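Local coordinates for DNA protection during starvation protein (Agrobacterium tumefaciens, PDB 1O9R), which protects DNA from oxidative damage, without binding it, by sequestering iron(II) and storing it as an iron(III) oxyhydroxide mineral inside a hollow shell of twelve subunits, at residues 38-43 with 54-59; 45-50 with 101-106; 31-36 with 61-66; 109-114 with 149-154. All coordinates share one frame; numbering follows the deposited sequence.

Contact 1 (38-43 with 54-59); sequences QAHWNL and LLDTFR
The imidazole of His40 carries the carboxylate of Asp56 over one face, with OD2 standing 3.0 Å above the ring plane and displaced toward the rim. At the ring's edge, in its plane, lies Trp41 NE1. Ring and carboxylate planes are 39° apart. Asp56 OD2 lies 3.0 Å from His40 CE1 and 3.3 Å from His40 ND1, too poorly angled for a hydrogen bond. Their polar partners lie elsewhere: His40 ND1 bonds to His52 O, and Asp56 OD2 forms a salt bridge with Lys37. A histidine suits this place as an iron-binding residue of the ferroxidase centre; a bound iron ion lies about 4 Å from its side chain. Leu55 packs against the backbone and CB of His40; chi1 of -65° points its CG away from the carbonyl, bringing CD1 3.7 Å from His40 N and, tip to tip, 4.1 Å from Leu43 CD1. Helices 12-42 and 48-75 run antiparallel here, short segment axes at 161°. Ala39 and Leu43 also pack on helix 103-130, Leu54 and Phe58 on helix 134-156.

Contact 2 (45-50 with 101-106); sequences GPQFIA and YKIHDH
Ile103 pushes its CD1 methyl against a type I beta turn, Gly45 to Phe48, at one end of the ferritin-like helical bundle. The turn leads into helix 48-75, with Gln47 at the N-cap position, and Ile103 opens helix 103-130, right after its own N-cap residue Lys102. The methyl sits 3.5 Å from Phe48 N and 3.8 Å from Gly45 O, so it covers the turn's backbone. A chi1 of -70° turns CG1 of Ile103 to the side of its backbone N, and the chain extends from there, which carries CD1 out to the turn; CG2 meets the amide end of Gln47, while CD1 also touches its CB. A branched aliphatic residue fits here because it touches the backbone and a side chain at once.

Around this first shell, the turn is closed by a bond from Phe48 N to Gly45 O of 3.0 Å. Gly45, at phi 143°, takes a backbone shape that a glycine accommodates, having no side chain to collide with the preceding carbonyl or Pro46. The Phe48 ring stacks on His52 and meets Phe153 and His157 of a neighbouring subunit. Gln47 gives its NE2 to Pro46 O of another subunit, which leaves the carbonyl side of the amide turned to the isoleucine: Gln47 OE1 lies 3.5 Å from Ile103 CG2.

Contact 3 (31-36 with 61-66); sequences DLALVT and QLDNHG
Ala33 and Leu62 bring their CA atoms to 5.9 Å where helices 12-42 and 48-75 run side by side, the axes of the short segments nearly antiparallel at 167° and 9.5 Å apart. This is a helix pair of the ferritin-like bundle, and the small alanine lets the leucine lie close against the facing backbone. Leu62 CD1 does most of the touching, at 3.8 Å from Ala33 CA and 3.9 Å from Leu32 CG. The side chains of Leu32 and Leu62 cross at about a right angle, and their CD2 methyls also meet.

Thr36 sets its hydroxyl 3.6 Å from the same Leu62 methyl, OG1 to CD1. Rotated to the far side from its own carbonyl carbon (chi1 -62°), the hydroxyl turns back along its helix and donates to Leu32 O at 2.8 Å. That carbonyl also takes Thr36 N, the two donors arriving from opposite faces of its plane. A second bond links Thr36 OG1 to Tyr114 OH on helix 103-130.

At the border, Asp63 brings OD2 near the Ala33 methyl and makes a salt bridge with Arg59, whose NH2 reaches Ala33 O. With no hydrogen bond crossing between the two segments, the pair is held by shape and burial, while the polar groups beside it are paid for by bonds within a helix, to Tyr114 and through Arg59.

Contact 4 (109-114 with 149-154); sequences ALIERY and KSLWFL
Tyr114 and Leu151 approach to 6.0 Å between CA atoms where helices 103-130 and 134-156 run antiparallel, the short segment axes at 158°, as the second helix pair of the ferritin-like four-helix bundle. Leu154 lies over one face of the Tyr114 ring in a CH-pi contact: its CD1 is 3.9 Å from the ring centroid, 22° off the normal, and the two side chains cross at about a right angle. In Leu154 a chi1 of -65° swings CG away from the carbonyl and carries the methyl across to the facing helix. Ile111 and Leu154 lie alongside one another, pointing opposite ways, Ile111 CG1 against Leu154 CB at 3.6 Å. Aliphatic residues belong at both positions, since the Tyr114 ring face and the facing side chains are apolar. Leu151 lies alongside, its CD1 3.9 Å from Ile111 O and 4.2 Å from Tyr114 CB. Ser150 is small enough to sit obliquely by the ring; while its OG bonds to Asp146 O, its CB rests 3.9 Å from Tyr114 CE1.

How the contacts relate
All four contacts are buried in the assembly but differ in distance from the chain's centre: between centres, contact 3 lies about 6 Å away, contact 4 about 11 Å, contact 1 about 15 Å and contact 2, covered by neighbouring subunits, about 22 Å. Contacts 1 and 3 hold the same antiparallel helices, 12-42 and 48-75, with their centres about 11 Å apart; contact 4 pairs the other two long helices, and contact 2 ties the starts of 48-75 and 103-130. Contact 4 is aliphatic and aromatic packing, contact 3 keeps its aspartate at the edge of an aliphatic patch, contact 1 sets a carboxylate over an iron-binding histidine, and contact 2 depends on turn backbone. Phe58 bridges contact 1 to Tyr114 and Leu154.

Contact 1 (38-43 with 54-59)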
loop_
_atom_site.group_PDB
_atom_site.type_symbol
_atom_site.label_atom_id
_atom_site.label_comp_id
_atom_site.label_asym_id
_atom_site.label_seq_id
_atom_site.Cartn_x
_atom_site.Cartn_y
_atom_site.Cartn_z
ATOM N N GLN A 38 4.853 17.326 -25.419
ATOM C CA GLN A 38 4.971 17.412 -26.886
ATOM C C GLN A 38 6.125 16.544 -27.342
ATOM O O GLN A 38 6.030 15.764 -28.321
ATOM C CB GLN A 38 5.147 18.903 -27.245
ATOM C CG GLN A 38 5.446 19.049 -28.773
ATOM C CD GLN A 38 4.241 18.714 -29.595
ATOM O OE1 GLN A 38 4.426 18.354 -30.806
ATOM N NE2 GLN A 38 3.061 18.762 -29.134
ATOM N N ALA A 39 7.284 16.623 -26.670
ATOM C CA ALA A 39 8.446 15.821 -27.051
ATOM C C ALA A 39 8.203 14.375 -26.738
ATOM O O ALA A 39 8.413 13.488 -27.593
ATOM C CB ALA A 39 9.648 16.327 -26.240
ATOM N N HIS A 40 7.663 14.060 -25.566
ATOM C CA HIS A 40 7.406 12.693 -25.152
ATOM C C HIS A 40 6.562 11.914 -26.144
ATOM O O HIS A 40 6.883 10.714 -26.441
ATOM C CB HIS A 40 6.746 12.778 -23.786
ATOM C CG HIS A 40 5.814 11.711 -23.345
ATOM N ND1 HIS A 40 6.213 10.662 -22.501
ATOM C CD2 HIS A 40 4.478 11.537 -23.547
ATOM C CE1 HIS A 40 5.151 9.927 -22.169
ATOM N NE2 HIS A 40 4.116 10.439 -22.837
ATOM N N TRP A 41 5.513 12.520 -26.708
ATOM C CA TRP A 41 4.669 11.746 -27.637
ATOM C C TRP A 41 5.361 11.439 -28.953
ATOM O O TRP A 41 5.086 10.418 -29.589
ATOM C CB TRP A 41 3.399 12.549 -27.988
ATOM C CG TRP A 41 2.473 12.766 -26.844
ATOM C CD1 TRP A 41 2.077 11.823 -25.936
ATOM C CD2 TRP A 41 1.834 13.971 -26.441
ATOM N NE1 TRP A 41 1.226 12.380 -25.001
ATOM C CE2 TRP A 41 1.072 13.710 -25.284
ATOM C CE3 TRP A 41 1.852 15.259 -26.989
ATOM C CZ2 TRP A 41 0.294 14.711 -24.668
ATOM C CZ3 TRP A 41 1.081 16.243 -26.348
ATOM C CH2 TRP A 41 0.337 15.933 -25.192
ATOM N N ASN A 42 6.224 12.360 -29.398
ATOM C CA ASN A 42 6.752 12.341 -30.762
ATOM C C ASN A 42 8.167 11.877 -30.915
ATOM O O ASN A 42 8.788 11.956 -32.011
ATOM C CB ASN A 42 6.595 13.754 -31.386
ATOM C CG ASN A 42 5.131 14.137 -31.552
ATOM O OD1 ASN A 42 4.404 13.437 -32.303
ATOM N ND2 ASN A 42 4.614 15.165 -30.871
ATOM N N LEU A 43 8.774 11.318 -29.878
ATOM C CA LEU A 43 10.117 10.772 -29.904
ATOM C C LEU A 43 10.186 9.552 -30.775
ATOM O O LEU A 43 9.312 8.673 -30.682
ATOM C CB LEU A 43 10.507 10.161 -28.493
ATOM C CG LEU A 43 10.492 11.143 -27.348
ATOM C CD1 LEU A 43 10.850 10.406 -26.028
ATOM C CD2 LEU A 43 11.454 12.317 -27.511
ATOM N N LEU A 54 10.924 8.950 -18.846
ATOM C CA LEU A 54 11.563 9.987 -17.977
ATOM C C LEU A 54 10.838 11.289 -18.127
ATOM O O LEU A 54 10.571 12.025 -17.178
ATOM C CB LEU A 54 13.012 10.074 -18.382
ATOM C CG LEU A 54 13.830 11.181 -17.678
ATOM C CD1 LEU A 54 13.904 10.937 -16.181
ATOM C CD2 LEU A 54 15.210 11.351 -18.304
ATOM N N LEU A 55 10.467 11.661 -19.345
ATOM C CA LEU A 55 9.769 12.922 -19.588
ATOM C C LEU A 55 8.443 12.939 -18.833
ATOM O O LEU A 55 7.994 14.043 -18.453
ATOM C CB LEU A 55 9.549 13.170 -21.082
ATOM C CG LEU A 55 10.875 13.367 -21.828
ATOM C CD1 LEU A 55 10.604 13.507 -23.340
ATOM C CD2 LEU A 55 11.580 14.636 -21.315
ATOM N N ASP A 56 7.764 11.808 -18.582
ATOM C CA ASP A 56 6.543 11.904 -17.765
ATOM C C ASP A 56 6.860 12.222 -16.311
ATOM O O ASP A 56 6.108 12.956 -15.651
ATOM C CB ASP A 56 5.855 10.531 -17.887
ATOM C CG ASP A 56 4.865 10.444 -19.006
ATOM O OD1 ASP A 56 4.358 9.282 -19.192
ATOM O OD2 ASP A 56 4.614 11.453 -19.672
ATOM N N THR A 57 7.998 11.709 -15.791
ATOM C CA THR A 57 8.377 12.072 -14.418
ATOM C C THR A 57 8.654 13.582 -14.365
ATOM O O THR A 57 8.252 14.259 -13.396
ATOM C CB THR A 57 9.640 11.321 -13.975
ATOM O OG1 THR A 57 9.322 9.905 -14.022
ATOM C CG2 THR A 57 10.083 11.767 -12.592
ATOM N N PHE A 58 9.299 14.162 -15.387
ATOM C CA PHE A 58 9.566 15.596 -15.364
ATOM C C PHE A 58 8.265 16.351 -15.439
ATOM O O PHE A 58 8.117 17.396 -14.759
ATOM C CB PHE A 58 10.396 15.961 -16.605
ATOM C CG PHE A 58 11.823 15.486 -16.567
ATOM C CD1 PHE A 58 12.572 15.812 -17.704
ATOM C CD2 PHE A 58 12.388 14.831 -15.476
ATOM C CE1 PHE A 58 13.900 15.384 -17.742
ATOM C CE2 PHE A 58 13.726 14.469 -15.554
ATOM C CZ PHE A 58 14.453 14.748 -16.677
ATOM N N ARG A 59 7.269 15.897 -16.203
ATOM C CA ARG A 59 6.003 16.590 -16.298
ATOM C C ARG A 59 5.309 16.658 -14.935
ATOM O O ARG A 59 4.841 17.725 -14.530
ATOM C CB ARG A 59 5.107 16.032 -17.396
ATOM C CG ARG A 59 3.695 16.627 -17.359
ATOM C CD ARG A 59 3.678 18.165 -17.650
ATOM N NE ARG A 59 2.272 18.545 -17.598
ATOM C CZ ARG A 59 1.431 18.627 -18.645
ATOM N NH1 ARG A 59 0.094 18.772 -18.414
ATOM N NH2 ARG A 59 1.875 18.602 -19.887
#

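Contact 2 (45-50 with 101-106)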
loop_
_atom_site.group_PDB
_atom_site.type_symbol
_atom_site.label_atom_id
_atom_site.label_comp_id
_atom_site.label_asym_id
_atom_site.label_seq_id
_atom_site.Cartn_x
_atom_site.Cartn_y
_atom_site.Cartn_z
ATOM N N GLY A 45 13.261 6.637 -32.136
ATOM C CA GLY A 45 14.679 6.208 -32.217
ATOM C C GLY A 45 14.949 5.186 -31.152
ATOM O O GLY A 45 14.121 4.859 -30.289
ATOM N N PRO A 46 16.171 4.664 -31.063
ATOM C CA PRO A 46 16.562 3.559 -30.209
ATOM C C PRO A 46 16.432 3.742 -28.702
ATOM O O PRO A 46 16.266 2.752 -27.987
ATOM C CB PRO A 46 17.988 3.259 -30.650
ATOM C CG PRO A 46 18.084 3.755 -32.043
ATOM C CD PRO A 46 17.199 4.975 -32.135
ATOM N N GLN A 47 16.477 5.031 -28.337
ATOM C CA GLN A 47 16.343 5.372 -26.955
ATOM C C GLN A 47 14.888 5.637 -26.530
ATOM O O GLN A 47 14.636 6.052 -25.397
ATOM C CB GLN A 47 17.080 6.772 -26.798
ATOM C CG GLN A 47 18.531 6.877 -27.255
ATOM C CD GLN A 47 19.084 8.280 -27.479
ATOM O OE1 GLN A 47 18.957 8.862 -28.582
ATOM N NE2 GLN A 47 19.763 8.907 -26.509
ATOM N N PHE A 48 13.905 5.264 -27.347
ATOM C CA PHE A 48 12.543 5.672 -27.074
ATOM C C PHE A 48 12.037 5.411 -25.655
ATOM O O PHE A 48 11.569 6.374 -25.046
ATOM C CB PHE A 48 11.591 4.937 -28.080
ATOM C CG PHE A 48 10.135 5.236 -27.771
ATOM C CD1 PHE A 48 9.595 6.430 -28.243
ATOM C CD2 PHE A 48 9.331 4.371 -27.073
ATOM C CE1 PHE A 48 8.266 6.768 -27.957
ATOM C CE2 PHE A 48 8.031 4.650 -26.766
ATOM C CZ PHE A 48 7.507 5.865 -27.217
ATOM N N ILE A 49 11.956 4.147 -25.204
ATOM C CA ILE A 49 11.142 3.974 -23.982
ATOM C C ILE A 49 11.685 4.702 -22.766
ATOM O O ILE A 49 10.899 5.275 -22.025
ATOM C CB ILE A 49 10.839 2.472 -23.776
ATOM C CG1 ILE A 49 9.777 2.323 -22.665
ATOM C CG2 ILE A 49 12.065 1.678 -23.416
ATOM C CD1 ILE A 49 8.402 2.894 -23.007
ATOM N N ALA A 50 12.991 4.618 -22.544
ATOM C CA ALA A 50 13.461 5.266 -21.288
ATOM C C ALA A 50 13.317 6.770 -21.340
ATOM O O ALA A 50 12.958 7.407 -20.338
ATOM C CB ALA A 50 14.939 4.900 -21.097
ATOM N N TYR A 101 11.644 14.612 -34.742
ATOM C CA TYR A 101 11.325 13.248 -34.313
ATOM C C TYR A 101 12.497 12.543 -33.723
ATOM O O TYR A 101 12.416 11.894 -32.664
ATOM C CB TYR A 101 10.774 12.397 -35.536
ATOM C CG TYR A 101 9.550 13.099 -36.084
ATOM C CD1 TYR A 101 9.681 13.971 -37.222
ATOM C CD2 TYR A 101 8.331 13.052 -35.501
ATOM C CE1 TYR A 101 8.596 14.636 -37.683
ATOM C CE2 TYR A 101 7.231 13.743 -35.962
ATOM C CZ TYR A 101 7.358 14.567 -37.071
ATOM O OH TYR A 101 6.273 15.242 -37.534
ATOM N N LYS A 102 13.700 12.629 -34.310
ATOM C CA LYS A 102 14.866 12.003 -33.730
ATOM C C LYS A 102 14.999 12.397 -32.245
ATOM O O LYS A 102 14.977 13.589 -31.955
ATOM C CB LYS A 102 16.160 12.455 -34.450
ATOM C CG LYS A 102 16.094 11.827 -35.865
ATOM C CD LYS A 102 17.467 11.704 -36.489
ATOM C CE LYS A 102 17.952 12.961 -37.170
ATOM N NZ LYS A 102 19.230 12.594 -37.895
ATOM N N ILE A 103 15.388 11.395 -31.453
ATOM C CA ILE A 103 15.497 11.724 -29.996
ATOM C C ILE A 103 16.583 12.776 -29.732
ATOM O O ILE A 103 16.364 13.591 -28.864
ATOM C CB ILE A 103 15.686 10.454 -29.204
ATOM C CG1 ILE A 103 14.292 9.765 -29.319
ATOM C CG2 ILE A 103 16.055 10.723 -27.747
ATOM C CD1 ILE A 103 14.323 8.340 -28.864
ATOM N N HIS A 104 17.698 12.674 -30.467
ATOM C CA HIS A 104 18.722 13.711 -30.202
ATOM C C HIS A 104 18.147 15.100 -30.476
ATOM O O HIS A 104 18.567 16.027 -29.776
ATOM C CB HIS A 104 19.912 13.446 -31.158
ATOM C CG HIS A 104 21.204 14.076 -30.719
ATOM N ND1 HIS A 104 22.398 13.495 -31.090
ATOM C CD2 HIS A 104 21.466 15.150 -29.983
ATOM C CE1 HIS A 104 23.385 14.236 -30.556
ATOM N NE2 HIS A 104 22.858 15.250 -29.877
ATOM N N ASP A 105 17.312 15.295 -31.502
ATOM C CA ASP A 105 16.760 16.612 -31.811
ATOM C C ASP A 105 15.819 17.101 -30.716
ATOM O O ASP A 105 15.864 18.263 -30.303
ATOM C CB ASP A 105 16.068 16.637 -33.195
ATOM C CG ASP A 105 17.001 16.481 -34.387
ATOM O OD1 ASP A 105 18.147 16.836 -34.168
ATOM O OD2 ASP A 105 16.478 15.997 -35.410
ATOM N N HIS A 106 15.049 16.152 -30.134
ATOM C CA HIS A 106 14.200 16.559 -29.002
ATOM C C HIS A 106 15.056 16.828 -27.800
ATOM O O HIS A 106 14.712 17.790 -27.116
ATOM C CB HIS A 106 13.239 15.367 -28.685
ATOM C CG HIS A 106 12.010 15.332 -29.545
ATOM N ND1 HIS A 106 10.973 16.242 -29.525
ATOM C CD2 HIS A 106 11.689 14.449 -30.547
ATOM C CE1 HIS A 106 10.053 15.944 -30.436
ATOM N NE2 HIS A 106 10.494 14.866 -31.072
#

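Contact 3 (31-36 with 61-66)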
loop_
_atom_site.group_PDB
_atom_site.type_symbol
_atom_site.label_atom_id
_atom_site.label_comp_id
_atom_site.label_asym_id
_atom_site.label_seq_id
_atom_site.Cartn_x
_atom_site.Cartn_y
_atom_site.Cartn_z
ATOM N N ASP A 31 4.520 26.454 -19.863
ATOM C CA ASP A 31 4.939 26.168 -21.264
ATOM C C ASP A 31 5.874 24.984 -21.262
ATOM O O ASP A 31 5.747 24.073 -22.096
ATOM C CB ASP A 31 5.555 27.483 -21.786
ATOM C CG ASP A 31 5.972 27.422 -23.241
ATOM O OD1 ASP A 31 5.897 26.395 -23.931
ATOM O OD2 ASP A 31 6.401 28.451 -23.794
ATOM N N LEU A 32 6.853 24.938 -20.331
ATOM C CA LEU A 32 7.765 23.801 -20.307
ATOM C C LEU A 32 7.033 22.487 -20.040
ATOM O O LEU A 32 7.446 21.475 -20.602
ATOM C CB LEU A 32 8.863 24.048 -19.227
ATOM C CG LEU A 32 10.064 23.093 -19.361
ATOM C CD1 LEU A 32 10.818 23.472 -20.652
ATOM C CD2 LEU A 32 11.001 23.273 -18.183
ATOM N N ALA A 33 5.972 22.543 -19.218
ATOM C CA ALA A 33 5.210 21.298 -18.995
ATOM C C ALA A 33 4.585 20.861 -20.314
ATOM O O ALA A 33 4.574 19.648 -20.615
ATOM C CB ALA A 33 4.131 21.564 -17.944
ATOM N N LEU A 34 4.038 21.787 -21.127
ATOM C CA LEU A 34 3.443 21.393 -22.418
ATOM C C LEU A 34 4.524 20.904 -23.362
ATOM O O LEU A 34 4.283 19.904 -24.080
ATOM C CB LEU A 34 2.739 22.614 -23.060
ATOM C CG LEU A 34 1.565 23.150 -22.230
ATOM C CD1 LEU A 34 0.961 24.381 -22.940
ATOM C CD2 LEU A 34 0.483 22.103 -21.998
ATOM N N VAL A 35 5.689 21.544 -23.364
ATOM C CA VAL A 35 6.798 21.117 -24.200
ATOM C C VAL A 35 7.210 19.691 -23.901
ATOM O O VAL A 35 7.556 18.888 -24.778
ATOM C CB VAL A 35 7.987 22.098 -23.904
ATOM C CG1 VAL A 35 9.285 21.481 -24.227
ATOM C CG2 VAL A 35 7.757 23.394 -24.719
ATOM N N THR A 36 7.262 19.355 -22.595
ATOM C CA THR A 36 7.718 18.049 -22.162
ATOM C C THR A 36 6.851 16.928 -22.737
ATOM O O THR A 36 7.421 15.933 -23.215
ATOM C CB THR A 36 7.727 18.042 -20.623
ATOM O OG1 THR A 36 8.683 19.056 -20.176
ATOM C CG2 THR A 36 8.194 16.738 -20.041
ATOM N N GLN A 61 6.772 16.631 -12.041
ATOM C CA GLN A 61 7.431 17.621 -11.182
ATOM C C GLN A 61 7.132 19.051 -11.553
ATOM O O GLN A 61 6.954 19.913 -10.702
ATOM C CB GLN A 61 8.960 17.392 -11.268
ATOM C CG GLN A 61 9.368 16.045 -10.715
ATOM C CD GLN A 61 10.833 15.728 -10.937
ATOM O OE1 GLN A 61 11.633 16.499 -11.455
ATOM N NE2 GLN A 61 11.207 14.506 -10.552
ATOM N N LEU A 62 7.032 19.343 -12.871
ATOM C CA LEU A 62 6.705 20.696 -13.322
ATOM C C LEU A 62 5.278 21.019 -12.912
ATOM O O LEU A 62 4.958 22.164 -12.548
ATOM C CB LEU A 62 6.831 20.767 -14.866
ATOM C CG LEU A 62 8.271 20.717 -15.382
ATOM C CD1 LEU A 62 8.308 20.607 -16.915
ATOM C CD2 LEU A 62 9.079 21.948 -14.920
ATOM N N ASP A 63 4.375 20.033 -12.940
ATOM C CA ASP A 63 3.022 20.318 -12.451
ATOM C C ASP A 63 3.062 20.696 -10.985
ATOM O O ASP A 63 2.320 21.653 -10.579
ATOM C CB ASP A 63 2.154 19.047 -12.580
ATOM C CG ASP A 63 1.831 18.644 -14.000
ATOM O OD1 ASP A 63 1.408 17.448 -14.122
ATOM O OD2 ASP A 63 1.969 19.472 -14.917
ATOM N N ASN A 64 3.838 20.015 -10.187
ATOM C CA ASN A 64 3.843 20.277 -8.752
ATOM C C ASN A 64 4.524 21.615 -8.441
ATOM O O ASN A 64 3.951 22.398 -7.657
ATOM C CB ASN A 64 4.581 19.112 -8.062
ATOM C CG ASN A 64 3.692 17.849 -8.019
ATOM O OD1 ASN A 64 2.466 17.895 -8.202
ATOM N ND2 ASN A 64 4.423 16.772 -7.828
ATOM N N HIS A 65 5.641 21.927 -9.127
ATOM C CA HIS A 65 6.234 23.250 -8.881
ATOM C C HIS A 65 5.357 24.384 -9.388
ATOM O O HIS A 65 5.312 25.434 -8.755
ATOM C CB HIS A 65 7.660 23.308 -9.452
ATOM C CG HIS A 65 8.558 22.412 -8.661
ATOM N ND1 HIS A 65 8.795 22.601 -7.330
ATOM C CD2 HIS A 65 9.279 21.332 -9.016
ATOM C CE1 HIS A 65 9.608 21.640 -6.909
ATOM N NE2 HIS A 65 9.925 20.837 -7.914
ATOM N N GLY A 66 4.760 24.204 -10.567
ATOM C CA GLY A 66 3.891 25.263 -11.084
ATOM C C GLY A 66 2.711 25.486 -10.150
ATOM O O GLY A 66 2.320 26.628 -9.839
#

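Contact 4 (109-114 with 149-154)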
loop_
_atom_site.group_PDB
_atom_site.type_symbol
_atom_site.label_atom_id
_atom_site.label_comp_id
_atom_site.label_asym_id
_atom_site.label_seq_id
_atom_site.Cartn_x
_atom_site.Cartn_y
_atom_site.Cartn_z
ATOM N N ALA A 109 16.383 20.355 -28.069
ATOM C CA ALA A 109 15.315 21.324 -27.918
ATOM C C ALA A 109 14.854 21.443 -26.434
ATOM O O ALA A 109 14.612 22.534 -25.913
ATOM C CB ALA A 109 14.151 21.020 -28.874
ATOM N N LEU A 110 14.807 20.256 -25.816
ATOM C CA LEU A 110 14.447 20.240 -24.391
ATOM C C LEU A 110 15.555 20.862 -23.542
ATOM O O LEU A 110 15.253 21.598 -22.600
ATOM C CB LEU A 110 14.223 18.771 -23.952
ATOM C CG LEU A 110 12.950 18.134 -24.495
ATOM C CD1 LEU A 110 13.050 16.629 -24.355
ATOM C CD2 LEU A 110 11.713 18.696 -23.786
ATOM N N ILE A 111 16.801 20.551 -23.847
ATOM C CA ILE A 111 17.928 21.114 -23.063
ATOM C C ILE A 111 17.909 22.640 -23.125
ATOM O O ILE A 111 18.101 23.321 -22.140
ATOM C CB ILE A 111 19.253 20.558 -23.558
ATOM C CG1 ILE A 111 19.389 19.082 -23.108
ATOM C CG2 ILE A 111 20.459 21.379 -23.056
ATOM C CD1 ILE A 111 20.420 18.273 -23.876
ATOM N N GLU A 112 17.590 23.207 -24.329
ATOM C CA GLU A 112 17.561 24.665 -24.380
ATOM C C GLU A 112 16.496 25.244 -23.451
ATOM O O GLU A 112 16.745 26.251 -22.783
ATOM C CB GLU A 112 17.340 25.162 -25.821
ATOM C CG GLU A 112 18.524 24.934 -26.749
ATOM C CD GLU A 112 18.341 25.591 -28.119
ATOM O OE1 GLU A 112 17.289 26.231 -28.418
ATOM O OE2 GLU A 112 19.329 25.443 -28.881
ATOM N N ARG A 113 15.323 24.613 -23.456
ATOM C CA ARG A 113 14.179 25.187 -22.696
ATOM C C ARG A 113 14.356 24.901 -21.222
ATOM O O ARG A 113 13.984 25.741 -20.401
ATOM C CB ARG A 113 12.856 24.732 -23.345
ATOM C CG ARG A 113 12.716 25.405 -24.738
ATOM C CD ARG A 113 11.632 24.694 -25.556
ATOM N NE ARG A 113 11.490 25.371 -26.871
ATOM C CZ ARG A 113 12.343 25.178 -27.873
ATOM N NH1 ARG A 113 13.390 24.402 -27.825
ATOM N NH2 ARG A 113 12.163 25.858 -29.057
ATOM N N TYR A 114 14.721 23.669 -20.891
ATOM C CA TYR A 114 14.973 23.367 -19.490
ATOM C C TYR A 114 16.084 24.236 -18.920
ATOM O O TYR A 114 15.997 24.691 -17.773
ATOM C CB TYR A 114 15.367 21.860 -19.295
ATOM C CG TYR A 114 14.126 21.000 -19.062
ATOM C CD1 TYR A 114 13.904 20.502 -17.770
ATOM C CD2 TYR A 114 13.298 20.660 -20.096
ATOM C CE1 TYR A 114 12.752 19.686 -17.595
ATOM C CE2 TYR A 114 12.156 19.898 -19.923
ATOM C CZ TYR A 114 11.938 19.431 -18.643
ATOM O OH TYR A 114 10.779 18.671 -18.415
ATOM N N LYS A 149 18.482 19.142 -11.593
ATOM C CA LYS A 149 18.706 17.681 -11.791
ATOM C C LYS A 149 18.086 17.239 -13.122
ATOM O O LYS A 149 18.749 16.390 -13.750
ATOM C CB LYS A 149 18.086 16.952 -10.569
ATOM C CG LYS A 149 18.195 15.451 -10.695
ATOM C CD LYS A 149 17.788 14.748 -9.384
ATOM C CE LYS A 149 17.837 13.234 -9.635
ATOM N NZ LYS A 149 17.742 12.535 -8.303
ATOM N N SER A 150 16.922 17.737 -13.453
ATOM C CA SER A 150 16.324 17.328 -14.745
ATOM C C SER A 150 17.174 17.779 -15.928
ATOM O O SER A 150 17.388 17.049 -16.900
ATOM C CB SER A 150 14.910 17.856 -14.870
ATOM O OG SER A 150 14.074 17.431 -13.807
ATOM N N LEU A 151 17.766 18.985 -15.807
ATOM C CA LEU A 151 18.647 19.473 -16.870
ATOM C C LEU A 151 19.856 18.578 -17.001
ATOM O O LEU A 151 20.244 18.225 -18.138
ATOM C CB LEU A 151 19.046 20.936 -16.490
ATOM C CG LEU A 151 20.088 21.546 -17.489
ATOM C CD1 LEU A 151 19.520 21.682 -18.892
ATOM C CD2 LEU A 151 20.570 22.875 -16.917
ATOM N N TRP A 152 20.450 18.179 -15.877
ATOM C CA TRP A 152 21.594 17.257 -15.927
ATOM C C TRP A 152 21.135 15.931 -16.524
ATOM O O TRP A 152 21.845 15.419 -17.405
ATOM C CB TRP A 152 22.142 17.055 -14.514
ATOM C CG TRP A 152 22.901 15.791 -14.301
ATOM C CD1 TRP A 152 23.930 15.311 -15.106
ATOM C CD2 TRP A 152 22.725 14.823 -13.301
ATOM N NE1 TRP A 152 24.385 14.085 -14.637
ATOM C CE2 TRP A 152 23.672 13.781 -13.510
ATOM C CE3 TRP A 152 21.859 14.741 -12.192
ATOM C CZ2 TRP A 152 23.752 12.660 -12.696
ATOM C CZ3 TRP A 152 21.976 13.626 -11.375
ATOM C CH2 TRP A 152 22.911 12.586 -11.630
ATOM N N PHE A 153 20.005 15.394 -16.145
ATOM C CA PHE A 153 19.578 14.117 -16.776
ATOM C C PHE A 153 19.462 14.259 -18.286
ATOM O O PHE A 153 19.904 13.324 -19.012
ATOM C CB PHE A 153 18.212 13.711 -16.194
ATOM C CG PHE A 153 18.265 12.951 -14.897
ATOM C CD1 PHE A 153 17.069 12.434 -14.395
ATOM C CD2 PHE A 153 19.373 12.771 -14.112
ATOM C CE1 PHE A 153 17.011 11.644 -13.247
ATOM C CE2 PHE A 153 19.373 12.016 -12.958
ATOM C CZ PHE A 153 18.192 11.460 -12.509
ATOM N N LEU A 154 18.931 15.356 -18.792
ATOM C CA LEU A 154 18.873 15.563 -20.243
ATOM C C LEU A 154 20.258 15.674 -20.874
ATOM O O LEU A 154 20.599 14.974 -21.839
ATOM C CB LEU A 154 18.056 16.815 -20.582
ATOM C CG LEU A 154 16.559 16.718 -20.209
ATOM C CD1 LEU A 154 15.923 18.096 -20.273
ATOM C CD2 LEU A 154 15.858 15.741 -21.194
#